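PDB 3EUW: Myo-inositol dehydrogenase from Corynebacterium glutamicum, which probably oxidises myo-inositol at its 2-hydroxyl with NAD+ as the hydride acceptor. Local coordinates for residues V192-A197 and L321-T326; G196-S201 and N208-V213; E30-A35 and F61-I66; I7-A12 and G68-S73. All coordinates share one frame; numbering follows the deposited sequence.

Contact 1: V192-A197 and L321-T326; sequences VTATGA and LESAQT
S323 and A194 make the direct polar link between the last turns of helix 307-326 and strand 189-197. The backbone N of A194 donates to S323 OG at 2.9 Å, with 151° at the hydrogen. CB of S323 points at the strand, and OG stands anti to its own backbone N (chi1 175°), which carries the hydroxyl over to the A194 N-H; the same OG is hydrogen-bonded to R328 O, just past the helix end.

Two waters add bridges. Water 1 donates to A194 O and to S323 O, 2.8 Å from each. Water 2 accepts from G196 N and donates to A324 O, so strand N-H and C=O groups facing the helix are paired through solvent.

The apolar and weak contacts centre on A324, whose CA lies 3.2 Å from A194 O in a CA-H...O contact. The methyl groups A194 CB and A324 CB meet at 4.2 Å, and F171 of helix 169-185 packs on both. The segment axes approach to 6.1 Å at 60°, a close approach that fits the small residues A194, G196, S323 and A324 at the interface.

T193, whose CB points away from the helix, packs on T193 of the second subunit. The helix end thus meets backbone N-H and C=O groups of the strand: one serine hydroxyl and two bridging waters pair A194 N, A194 O and G196 N, alongside the close packing of small residues.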
loop_
_atom_site.group_PDB
_atom_site.type_symbol
_atom_site.label_atom_id
_atom_site.label_comp_id
_atom_site.label_asym_id
_atom_site.label_seq_id
_atom_site.Cartn_x
_atom_site.Cartn_y
_atom_site.Cartn_z
ATOM N N VAL A 192 -24.317 24.119 -8.349
ATOM C CA VAL A 192 -23.846 23.758 -7.030
ATOM C C VAL A 192 -24.911 23.061 -6.192
ATOM O O VAL A 192 -26.026 23.554 -6.051
ATOM C CB VAL A 192 -23.364 25.004 -6.271
ATOM C CG1 VAL A 192 -23.009 24.650 -4.842
ATOM C CG2 VAL A 192 -22.154 25.596 -6.983
ATOM N N THR A 193 -24.550 21.906 -5.642
ATOM C CA THR A 193 -25.460 21.142 -4.795
ATOM C C THR A 193 -24.734 20.818 -3.494
ATOM O O THR A 193 -23.590 20.374 -3.516
ATOM C CB THR A 193 -25.893 19.842 -5.482
ATOM O OG1 THR A 193 -26.364 20.145 -6.797
ATOM C CG2 THR A 193 -27.020 19.178 -4.718
ATOM N N ALA A 194 -25.387 21.045 -2.361
ATOM C CA ALA A 194 -24.748 20.774 -1.080
ATOM C C ALA A 194 -25.721 20.229 -0.056
ATOM O O ALA A 194 -26.887 20.615 -0.026
ATOM C CB ALA A 194 -24.079 22.052 -0.536
ATOM N N THR A 195 -25.214 19.345 0.799
ATOM C CA THR A 195 -26.005 18.721 1.847
ATOM C C THR A 195 -25.245 18.831 3.173
ATOM O O THR A 195 -24.085 18.429 3.263
ATOM C CB THR A 195 -26.230 17.240 1.523
ATOM O OG1 THR A 195 -26.778 17.126 0.207
ATOM C CG2 THR A 195 -27.183 16.611 2.522
ATOM N N GLY A 196 -25.895 19.373 4.196
ATOM C CA GLY A 196 -25.237 19.509 5.485
ATOM C C GLY A 196 -25.936 18.687 6.543
ATOM O O GLY A 196 -27.135 18.444 6.449
ATOM N N ALA A 197 -25.187 18.263 7.553
ATOM C CA ALA A 197 -25.742 17.466 8.641
ATOM C C ALA A 197 -25.065 17.812 9.976
ATOM O O ALA A 197 -24.094 18.570 10.015
ATOM C CB ALA A 197 -25.586 15.975 8.332
ATOM N N LEU A 321 -23.918 26.923 0.832
ATOM C CA LEU A 321 -24.747 27.182 1.999
ATOM C C LEU A 321 -26.207 27.322 1.602
ATOM O O LEU A 321 -27.090 26.760 2.247
ATOM C CB LEU A 321 -24.296 28.467 2.713
ATOM C CG LEU A 321 -25.096 28.877 3.959
ATOM C CD1 LEU A 321 -25.011 27.783 5.006
ATOM C CD2 LEU A 321 -24.556 30.180 4.523
ATOM N N GLU A 322 -26.461 28.077 0.540
ATOM C CA GLU A 322 -27.831 28.284 0.079
ATOM C C GLU A 322 -28.473 26.969 -0.370
ATOM O O GLU A 322 -29.643 26.715 -0.083
ATOM C CB GLU A 322 -27.843 29.290 -1.065
ATOM C CG GLU A 322 -28.957 30.312 -0.965
ATOM C CD GLU A 322 -30.141 29.933 -1.802
ATOM O OE1 GLU A 322 -29.927 29.545 -2.967
ATOM O OE2 GLU A 322 -31.277 30.029 -1.314
ATOM N N SER A 323 -27.709 26.143 -1.084
ATOM C CA SER A 323 -28.214 24.853 -1.547
ATOM C C SER A 323 -28.524 23.973 -0.336
ATOM O O SER A 323 -29.580 23.355 -0.256
ATOM C CB SER A 323 -27.175 24.152 -2.431
ATOM O OG SER A 323 -27.612 22.852 -2.798
ATOM N N ALA A 324 -27.599 23.932 0.613
ATOM C CA ALA A 324 -27.780 23.110 1.806
ATOM C C ALA A 324 -29.000 23.543 2.599
ATOM O O ALA A 324 -29.709 22.714 3.159
ATOM C CB ALA A 324 -26.554 23.184 2.681
ATOM N N GLN A 325 -29.247 24.846 2.647
ATOM C CA GLN A 325 -30.391 25.362 3.386
ATOM C C GLN A 325 -31.715 25.201 2.642
ATOM O O GLN A 325 -32.783 25.225 3.264
ATOM C CB GLN A 325 -30.191 26.844 3.708
ATOM C CG GLN A 325 -29.011 27.152 4.620
ATOM C CD GLN A 325 -28.825 28.648 4.855
ATOM O OE1 GLN A 325 -28.809 29.439 3.910
ATOM N NE2 GLN A 325 -28.675 29.037 6.115
ATOM N N THR A 326 -31.655 25.019 1.326
ATOM C CA THR A 326 -32.878 24.936 0.530
ATOM C C THR A 326 -33.269 23.589 -0.048
ATOM O O THR A 326 -34.405 23.409 -0.497
ATOM C CB THR A 326 -32.826 25.960 -0.622
ATOM O OG1 THR A 326 -31.669 25.707 -1.434
ATOM C CG2 THR A 326 -32.734 27.388 -0.054
HETATM O O HOH W 1 -29.355 20.832 -1.360
HETATM O O HOH W 2 -28.516 20.388 4.135
#

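Contact 2: G196-S201 and N208-V213; sequences GANVFS and NDYDQV
G196 and A197 pair with V213 and Q212 where antiparallel strands 189-197 and 212-219 part, in the mixed sheet of the C-terminal Gfo/Idh/MocA domain. A197 and Q212 form a hydrogen-bonded pair, A197 N reaching Q212 O at 3.0 Å, and D211 N adds a bond to A197 O. G196 is the non-hydrogen-bonded partner of V213.

The tight part has two centres. In one, the Y210 ring lies flat over G196, whose CA is 3.6 Å from the ring centroid in a CH-pi contact, 14° off the ring normal. In the other, the buried carboxylate of D211 gathers three backbone N-H groups of the departing loop, V199, F200 and S201. Its plane is only 8° from that of the F200 ring, and F200 CE2 touches D211 CB at 3.5 Å. Beyond, the F200 ring stacks on H232, and S201 caps helix 202-206 through I204 N.

The looser side is at N198, whose side chain, exposed to solvent, lies beside the turn near Y210. D211 OD1 takes V199 N on its syn lone pair at 3.1 Å, while OD2 accepts F200 N at 2.8 Å on its syn side and S201 N at 3.1 Å through its anti lone pair.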
loop_
_atom_site.group_PDB
_atom_site.type_symbol
_atom_site.label_atom_id
_atom_site.label_comp_id
_atom_site.label_asym_id
_atom_site.label_seq_id
_atom_site.Cartn_x
_atom_site.Cartn_y
_atom_site.Cartn_z
ATOM N N GLY A 196 -25.895 19.373 4.196
ATOM C CA GLY A 196 -25.237 19.509 5.485
ATOM C C GLY A 196 -25.936 18.687 6.543
ATOM O O GLY A 196 -27.135 18.444 6.449
ATOM N N ALA A 197 -25.187 18.263 7.553
ATOM C CA ALA A 197 -25.742 17.466 8.641
ATOM C C ALA A 197 -25.065 17.812 9.976
ATOM O O ALA A 197 -24.094 18.570 10.015
ATOM C CB ALA A 197 -25.586 15.975 8.332
ATOM N N ASN A 198 -25.591 17.251 11.061
ATOM C CA ASN A 198 -25.075 17.487 12.409
ATOM C C ASN A 198 -25.058 16.155 13.152
ATOM O O ASN A 198 -26.073 15.750 13.714
ATOM C CB ASN A 198 -25.995 18.473 13.131
ATOM C CG ASN A 198 -25.824 19.894 12.642
ATOM O OD1 ASN A 198 -24.976 20.627 13.138
ATOM N ND2 ASN A 198 -26.610 20.285 11.653
ATOM N N VAL A 199 -23.906 15.486 13.158
ATOM C CA VAL A 199 -23.783 14.172 13.785
ATOM C C VAL A 199 -22.982 13.991 15.076
ATOM O O VAL A 199 -23.058 12.920 15.686
ATOM C CB VAL A 199 -23.211 13.142 12.783
ATOM C CG1 VAL A 199 -24.101 13.070 11.572
ATOM C CG2 VAL A 199 -21.771 13.523 12.388
ATOM N N PHE A 200 -22.202 14.982 15.498
ATOM C CA PHE A 200 -21.422 14.785 16.724
ATOM C C PHE A 200 -21.179 15.997 17.599
ATOM O O PHE A 200 -21.120 15.867 18.818
ATOM C CB PHE A 200 -20.058 14.150 16.392
ATOM C CG PHE A 200 -19.053 15.115 15.824
ATOM C CD1 PHE A 200 -18.232 15.863 16.661
ATOM C CD2 PHE A 200 -18.930 15.284 14.448
ATOM C CE1 PHE A 200 -17.297 16.767 16.133
ATOM C CE2 PHE A 200 -18.005 16.179 13.914
ATOM C CZ PHE A 200 -17.185 16.923 14.757
ATOM N N SER A 201 -21.036 17.167 16.982
ATOM C CA SER A 201 -20.734 18.395 17.713
ATOM C C SER A 201 -21.895 19.245 18.240
ATOM O O SER A 201 -22.675 19.795 17.468
ATOM C CB SER A 201 -19.823 19.255 16.838
ATOM O OG SER A 201 -19.540 20.504 17.432
ATOM N N ASN A 208 -25.489 27.053 14.646
ATOM C CA ASN A 208 -26.239 26.875 13.404
ATOM C C ASN A 208 -25.287 26.678 12.226
ATOM O O ASN A 208 -25.324 27.402 11.229
ATOM C CB ASN A 208 -27.141 28.080 13.149
ATOM C CG ASN A 208 -28.236 28.198 14.176
ATOM O OD1 ASN A 208 -28.171 29.027 15.082
ATOM N ND2 ASN A 208 -29.248 27.348 14.055
ATOM N N ASP A 209 -24.433 25.678 12.370
ATOM C CA ASP A 209 -23.447 25.334 11.365
ATOM C C ASP A 209 -23.493 23.798 11.264
ATOM O O ASP A 209 -24.161 23.140 12.069
ATOM C CB ASP A 209 -22.077 25.842 11.835
ATOM C CG ASP A 209 -20.997 25.718 10.778
ATOM O OD1 ASP A 209 -21.313 25.440 9.604
ATOM O OD2 ASP A 209 -19.819 25.912 11.134
ATOM N N TYR A 210 -22.801 23.225 10.286
ATOM C CA TYR A 210 -22.813 21.772 10.126
ATOM C C TYR A 210 -21.459 21.199 10.503
ATOM O O TYR A 210 -20.423 21.845 10.285
ATOM C CB TYR A 210 -23.111 21.383 8.667
ATOM C CG TYR A 210 -24.380 21.963 8.082
ATOM C CD1 TYR A 210 -25.631 21.474 8.447
ATOM C CD2 TYR A 210 -24.324 22.996 7.151
ATOM C CE1 TYR A 210 -26.805 22.003 7.891
ATOM C CE2 TYR A 210 -25.478 23.531 6.593
ATOM C CZ TYR A 210 -26.715 23.033 6.961
ATOM O OH TYR A 210 -27.847 23.549 6.377
ATOM N N ASP A 211 -21.448 19.997 11.073
ATOM C CA ASP A 211 -20.171 19.393 11.405
ATOM C C ASP A 211 -19.718 18.443 10.293
ATOM O O ASP A 211 -18.655 17.829 10.393
ATOM C CB ASP A 211 -20.213 18.679 12.771
ATOM C CG ASP A 211 -21.231 17.571 12.833
ATOM O OD1 ASP A 211 -21.596 17.018 11.778
ATOM O OD2 ASP A 211 -21.653 17.236 13.963
ATOM N N GLN A 212 -20.535 18.317 9.247
ATOM C CA GLN A 212 -20.188 17.499 8.089
ATOM C C GLN A 212 -21.064 17.848 6.885
ATOM O O GLN A 212 -22.274 18.076 7.007
ATOM C CB GLN A 212 -20.276 15.989 8.395
ATOM C CG GLN A 212 -21.674 15.423 8.571
ATOM C CD GLN A 212 -21.693 13.899 8.657
ATOM O OE1 GLN A 212 -22.757 13.281 8.711
ATOM N NE2 GLN A 212 -20.517 13.293 8.667
ATOM N N VAL A 213 -20.437 17.913 5.716
ATOM C CA VAL A 213 -21.176 18.221 4.496
ATOM C C VAL A 213 -20.682 17.434 3.275
ATOM O O VAL A 213 -19.576 16.907 3.269
ATOM C CB VAL A 213 -21.075 19.735 4.137
ATOM C CG1 VAL A 213 -21.572 20.598 5.287
ATOM C CG2 VAL A 213 -19.632 20.098 3.794
#

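Contact 3: E30-A35 and F61-I66; sequences ELVVIA and FARDDI
V32 and I66 mark the closest backbone approach between strand 29-35 and the loop 61-66, with CA atoms 8.2 Å apart, so the two segments meet through side chains. V32 and V33 both direct CB at the loop. The guanidinium of R63 lies against V32, with V32 CB over one face and 3.8 Å from R63 NH2. Further back along the arginine, CD touches V33 CG1 at 4.0 Å. A bend at chi3 (65°) turns the head of R63 back from its extended CA-CB-CG-CD stem.

Strand 29-35 is the second strand of the Rossmann fold, and the loop leads from helix 57-60 into strand 68-71. Here D65 holds the arginine in a side-on, two-pronged salt bridge: R63 NE donates to D65 OD1 at 2.9 Å and R63 NH2 to D65 OD2 at 2.7 Å. The first partner is tilted 23° from the guanidinium plane, while the second lies close to it. R63 NH1 is salt-bridged to E52, and together the two acids fix the rotation of the group against the valines. Beside the arginine, I66 CD1 packs on V32 CG2 at 4.0 Å and on V33 CG1 at 4.3 Å.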
loop_
_atom_site.group_PDB
_atom_site.type_symbol
_atom_site.label_atom_id
_atom_site.label_comp_id
_atom_site.label_asym_id
_atom_site.label_seq_id
_atom_site.Cartn_x
_atom_site.Cartn_y
_atom_site.Cartn_z
ATOM N N GLU A 30 13.660 38.556 2.175
ATOM C CA GLU A 30 14.164 39.035 3.447
ATOM C C GLU A 30 12.997 39.666 4.191
ATOM O O GLU A 30 12.299 40.512 3.645
ATOM C CB GLU A 30 15.273 40.066 3.194
ATOM C CG GLU A 30 15.705 40.864 4.407
ATOM C CD GLU A 30 16.975 41.671 4.152
ATOM O OE1 GLU A 30 17.200 42.668 4.873
ATOM O OE2 GLU A 30 17.754 41.305 3.244
ATOM N N LEU A 31 12.776 39.231 5.426
ATOM C CA LEU A 31 11.695 39.763 6.250
ATOM C C LEU A 31 12.233 40.987 6.999
ATOM O O LEU A 31 13.140 40.864 7.820
ATOM C CB LEU A 31 11.235 38.698 7.247
ATOM C CG LEU A 31 10.132 39.115 8.218
ATOM C CD1 LEU A 31 8.900 39.536 7.437
ATOM C CD2 LEU A 31 9.807 37.962 9.159
ATOM N N VAL A 32 11.679 42.164 6.725
ATOM C CA VAL A 32 12.169 43.369 7.377
ATOM C C VAL A 32 11.255 43.962 8.430
ATOM O O VAL A 32 11.670 44.841 9.178
ATOM C CB VAL A 32 12.500 44.470 6.351
ATOM C CG1 VAL A 32 13.562 43.974 5.401
ATOM C CG2 VAL A 32 11.248 44.885 5.594
ATOM N N VAL A 33 10.014 43.501 8.497
ATOM C CA VAL A 33 9.110 44.026 9.505
ATOM C C VAL A 33 7.906 43.127 9.735
ATOM O O VAL A 33 7.316 42.603 8.789
ATOM C CB VAL A 33 8.632 45.459 9.145
ATOM C CG1 VAL A 33 7.756 45.428 7.904
ATOM C CG2 VAL A 33 7.873 46.066 10.318
ATOM N N ILE A 34 7.566 42.947 11.011
ATOM C CA ILE A 34 6.437 42.130 11.432
ATOM C C ILE A 34 5.482 43.008 12.242
ATOM O O ILE A 34 5.897 43.686 13.174
ATOM C CB ILE A 34 6.889 40.957 12.327
ATOM C CG1 ILE A 34 7.885 40.077 11.572
ATOM C CG2 ILE A 34 5.680 40.138 12.765
ATOM C CD1 ILE A 34 8.330 38.863 12.340
ATOM N N ALA A 35 4.205 42.993 11.877
ATOM C CA ALA A 35 3.203 43.787 12.570
ATOM C C ALA A 35 2.133 42.904 13.215
ATOM O O ALA A 35 1.647 41.943 12.610
ATOM C CB ALA A 35 2.552 44.769 11.601
ATOM N N PHE A 61 3.506 50.690 6.620
ATOM C CA PHE A 61 3.408 51.521 5.433
ATOM C C PHE A 61 4.149 52.853 5.537
ATOM O O PHE A 61 4.134 53.660 4.603
ATOM C CB PHE A 61 1.936 51.732 5.091
ATOM C CG PHE A 61 1.255 50.482 4.618
ATOM C CD1 PHE A 61 1.657 49.863 3.439
ATOM C CD2 PHE A 61 0.240 49.898 5.366
ATOM C CE1 PHE A 61 1.060 48.674 3.010
ATOM C CE2 PHE A 61 -0.361 48.712 4.943
ATOM C CZ PHE A 61 0.053 48.099 3.761
ATOM N N ALA A 62 4.790 53.080 6.677
ATOM C CA ALA A 62 5.568 54.288 6.861
ATOM C C ALA A 62 6.885 54.058 6.130
ATOM O O ALA A 62 7.563 55.013 5.765
ATOM C CB ALA A 62 5.824 54.548 8.350
ATOM N N ARG A 63 7.232 52.788 5.909
ATOM C CA ARG A 63 8.475 52.435 5.217
ATOM C C ARG A 63 8.309 52.685 3.727
ATOM O O ARG A 63 7.186 52.815 3.237
ATOM C CB ARG A 63 8.835 50.954 5.432
ATOM C CG ARG A 63 8.976 50.522 6.889
ATOM C CD ARG A 63 9.287 49.024 6.996
ATOM N NE ARG A 63 10.588 48.678 6.427
ATOM C CZ ARG A 63 11.712 48.572 7.127
ATOM N NH1 ARG A 63 11.700 48.780 8.436
ATOM N NH2 ARG A 63 12.854 48.270 6.521
ATOM N N ASP A 64 9.427 52.745 3.006
ATOM C CA ASP A 64 9.381 52.969 1.563
ATOM C C ASP A 64 10.196 51.922 0.816
ATOM O O ASP A 64 10.509 52.094 -0.359
ATOM C CB ASP A 64 9.882 54.389 1.220
ATOM C CG ASP A 64 11.369 54.592 1.507
ATOM O OD1 ASP A 64 11.992 53.773 2.212
ATOM O OD2 ASP A 64 11.918 55.602 1.025
ATOM N N ASP A 65 10.515 50.829 1.503
ATOM C CA ASP A 65 11.308 49.743 0.925
ATOM C C ASP A 65 10.561 48.412 0.804
ATOM O O ASP A 65 11.160 47.406 0.442
ATOM C CB ASP A 65 12.547 49.511 1.786
ATOM C CG ASP A 65 12.193 49.012 3.178
ATOM O OD1 ASP A 65 11.085 49.318 3.648
ATOM O OD2 ASP A 65 13.017 48.330 3.810
ATOM N N ILE A 66 9.269 48.395 1.113
ATOM C CA ILE A 66 8.497 47.154 1.044
ATOM C C ILE A 66 8.213 46.677 -0.376
ATOM O O ILE A 66 7.456 47.313 -1.107
ATOM C CB ILE A 66 7.144 47.287 1.769
ATOM C CG1 ILE A 66 7.347 47.919 3.142
ATOM C CG2 ILE A 66 6.507 45.911 1.933
ATOM C CD1 ILE A 66 8.342 47.184 4.013
#

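Contact 4: I7-A12 and G68-S73; sequences IALFGA and GIVIGS
F10 and I69 meet on one face of a pair of parallel strands, 5-10 and 68-71, whose segment axes run 4.7 Å apart at 18°. The aromatic ring is met at its edge: I69 CG2 lies in the ring plane, 3.8 Å from F10 CD2, and the two side chains run at a slant to one another. With CG anti to its carbonyl carbon (chi1 -80°), F10 swings its ring back along the strand, over toward I69 rather than I71, its bridge partner. A8 shares this face, its CB 3.9 Å from I69 CG1.

On the other face V70 sits between two residues of the first strand. Its CG2 touches I7 CG2 at 3.9 Å and its CG1 touches L9 CD1 at 3.8 Å, so each branch serves a different neighbour. I7 also folds over G68, which carries no side chain and lets I7 CD1 approach its CA.

The backbones are joined by a regular parallel ladder: A8 N to G68 O, V70 N to A8 O, F10 N to V70 O. G72 N then closes on F10 O at 2.7 Å, in a more bent bond. Just beyond, G11, first glycine of a GxGxxG pattern like that of the nucleotide-binding loop in Rossmann folds, has positive phi (105°), and its CA lies 4.0 Å from G72 O.

These are central strands of the six-stranded parallel sheet. Strand 29-35 flanks strand 5-10, while L81 of helix 78-87 and V60 of helix 57-60 cover the F10 face.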
loop_
_atom_site.group_PDB
_atom_site.type_symbol
_atom_site.label_atom_id
_atom_site.label_comp_id
_atom_site.label_asym_id
_atom_site.label_seq_id
_atom_site.Cartn_x
_atom_site.Cartn_y
_atom_site.Cartn_z
ATOM N N ILE A 7 10.263 41.969 2.432
ATOM C CA ILE A 7 8.897 41.579 2.757
ATOM C C ILE A 7 8.384 42.049 4.113
ATOM O O ILE A 7 9.083 41.962 5.121
ATOM C CB ILE A 7 8.747 40.037 2.736
ATOM C CG1 ILE A 7 9.279 39.467 1.418
ATOM C CG2 ILE A 7 7.287 39.655 2.952
ATOM C CD1 ILE A 7 8.554 39.966 0.192
ATOM N N ALA A 8 7.149 42.536 4.134
ATOM C CA ALA A 8 6.516 42.955 5.379
ATOM C C ALA A 8 5.468 41.881 5.718
ATOM O O ALA A 8 4.689 41.479 4.852
ATOM C CB ALA A 8 5.850 44.302 5.202
ATOM N N LEU A 9 5.455 41.424 6.968
ATOM C CA LEU A 9 4.519 40.392 7.405
ATOM C C LEU A 9 3.489 40.875 8.422
ATOM O O LEU A 9 3.841 41.535 9.404
ATOM C CB LEU A 9 5.288 39.213 8.006
ATOM C CG LEU A 9 4.456 38.156 8.750
ATOM C CD1 LEU A 9 3.582 37.404 7.749
ATOM C CD2 LEU A 9 5.377 37.188 9.501
ATOM N N PHE A 10 2.221 40.543 8.181
ATOM C CA PHE A 10 1.138 40.909 9.086
ATOM C C PHE A 10 0.628 39.667 9.815
ATOM O O PHE A 10 0.193 38.699 9.184
ATOM C CB PHE A 10 -0.011 41.562 8.316
ATOM C CG PHE A 10 0.226 43.000 7.993
ATOM C CD1 PHE A 10 0.019 43.975 8.951
ATOM C CD2 PHE A 10 0.701 43.379 6.741
ATOM C CE1 PHE A 10 0.278 45.312 8.678
ATOM C CE2 PHE A 10 0.968 44.718 6.456
ATOM C CZ PHE A 10 0.756 45.684 7.428
ATOM N N GLY A 11 0.688 39.702 11.143
ATOM C CA GLY A 11 0.240 38.578 11.943
ATOM C C GLY A 11 1.422 37.813 12.506
ATOM O O GLY A 11 2.297 37.373 11.764
ATOM N N ALA A 12 1.466 37.658 13.825
ATOM C CA ALA A 12 2.567 36.937 14.442
ATOM C C ALA A 12 2.052 35.597 14.939
ATOM O O ALA A 12 2.745 34.879 15.659
ATOM C CB ALA A 12 3.156 37.750 15.588
ATOM N N GLY A 68 7.013 43.516 -0.967
ATOM C CA GLY A 68 5.861 42.642 -0.917
ATOM C C GLY A 68 5.333 42.416 0.481
ATOM O O GLY A 68 6.072 42.482 1.464
ATOM N N ILE A 69 4.041 42.141 0.559
ATOM C CA ILE A 69 3.389 41.909 1.838
ATOM C C ILE A 69 2.701 40.547 1.936
ATOM O O ILE A 69 2.150 40.051 0.961
ATOM C CB ILE A 69 2.364 43.012 2.090
ATOM C CG1 ILE A 69 3.104 44.282 2.503
ATOM C CG2 ILE A 69 1.337 42.575 3.105
ATOM C CD1 ILE A 69 2.208 45.481 2.665
ATOM N N VAL A 70 2.761 39.952 3.124
ATOM C CA VAL A 70 2.119 38.673 3.406
ATOM C C VAL A 70 1.097 38.934 4.510
ATOM O O VAL A 70 1.443 39.430 5.585
ATOM C CB VAL A 70 3.130 37.624 3.894
ATOM C CG1 VAL A 70 2.400 36.345 4.301
ATOM C CG2 VAL A 70 4.122 37.324 2.796
ATOM N N ILE A 71 -0.161 38.610 4.243
ATOM C CA ILE A 71 -1.215 38.854 5.217
ATOM C C ILE A 71 -1.657 37.589 5.951
ATOM O O ILE A 71 -2.469 36.809 5.443
ATOM C CB ILE A 71 -2.430 39.510 4.536
ATOM C CG1 ILE A 71 -1.995 40.813 3.864
ATOM C CG2 ILE A 71 -3.529 39.783 5.557
ATOM C CD1 ILE A 71 -3.099 41.510 3.098
ATOM N N GLY A 72 -1.106 37.396 7.145
ATOM C CA GLY A 72 -1.442 36.238 7.950
ATOM C C GLY A 72 -2.185 36.610 9.220
ATOM O O GLY A 72 -2.169 35.867 10.197
ATOM N N SER A 73 -2.825 37.774 9.203
ATOM C CA SER A 73 -3.581 38.268 10.342
ATOM C C SER A 73 -5.043 37.839 10.176
ATOM O O SER A 73 -5.401 37.259 9.156
ATOM C CB SER A 73 -3.457 39.794 10.412
ATOM O OG SER A 73 -3.750 40.387 9.159
#

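In the fold
From the N terminus, strand 5-10 opens contact 4, which closes 56 residues later on strand 68-71. Contact 3 is nested inside that loop, joining strand 29-35 to the loop that leads into strand 68-71. The two touch, centres about 9 Å apart, since strands 5-10 and 29-35 are sheet neighbours; both belong to the Rossmann domain. The chain then passes to the C-terminal domain, on the other side of the chain's centre. There contacts 1 and 2 start from the same strand, 189-197, and share G196 and A197. Contact 2 closes a short loop onto strand 212-219; contact 1 spans it and closes 124 residues on, at helix 307-326. Both reach the second subunit.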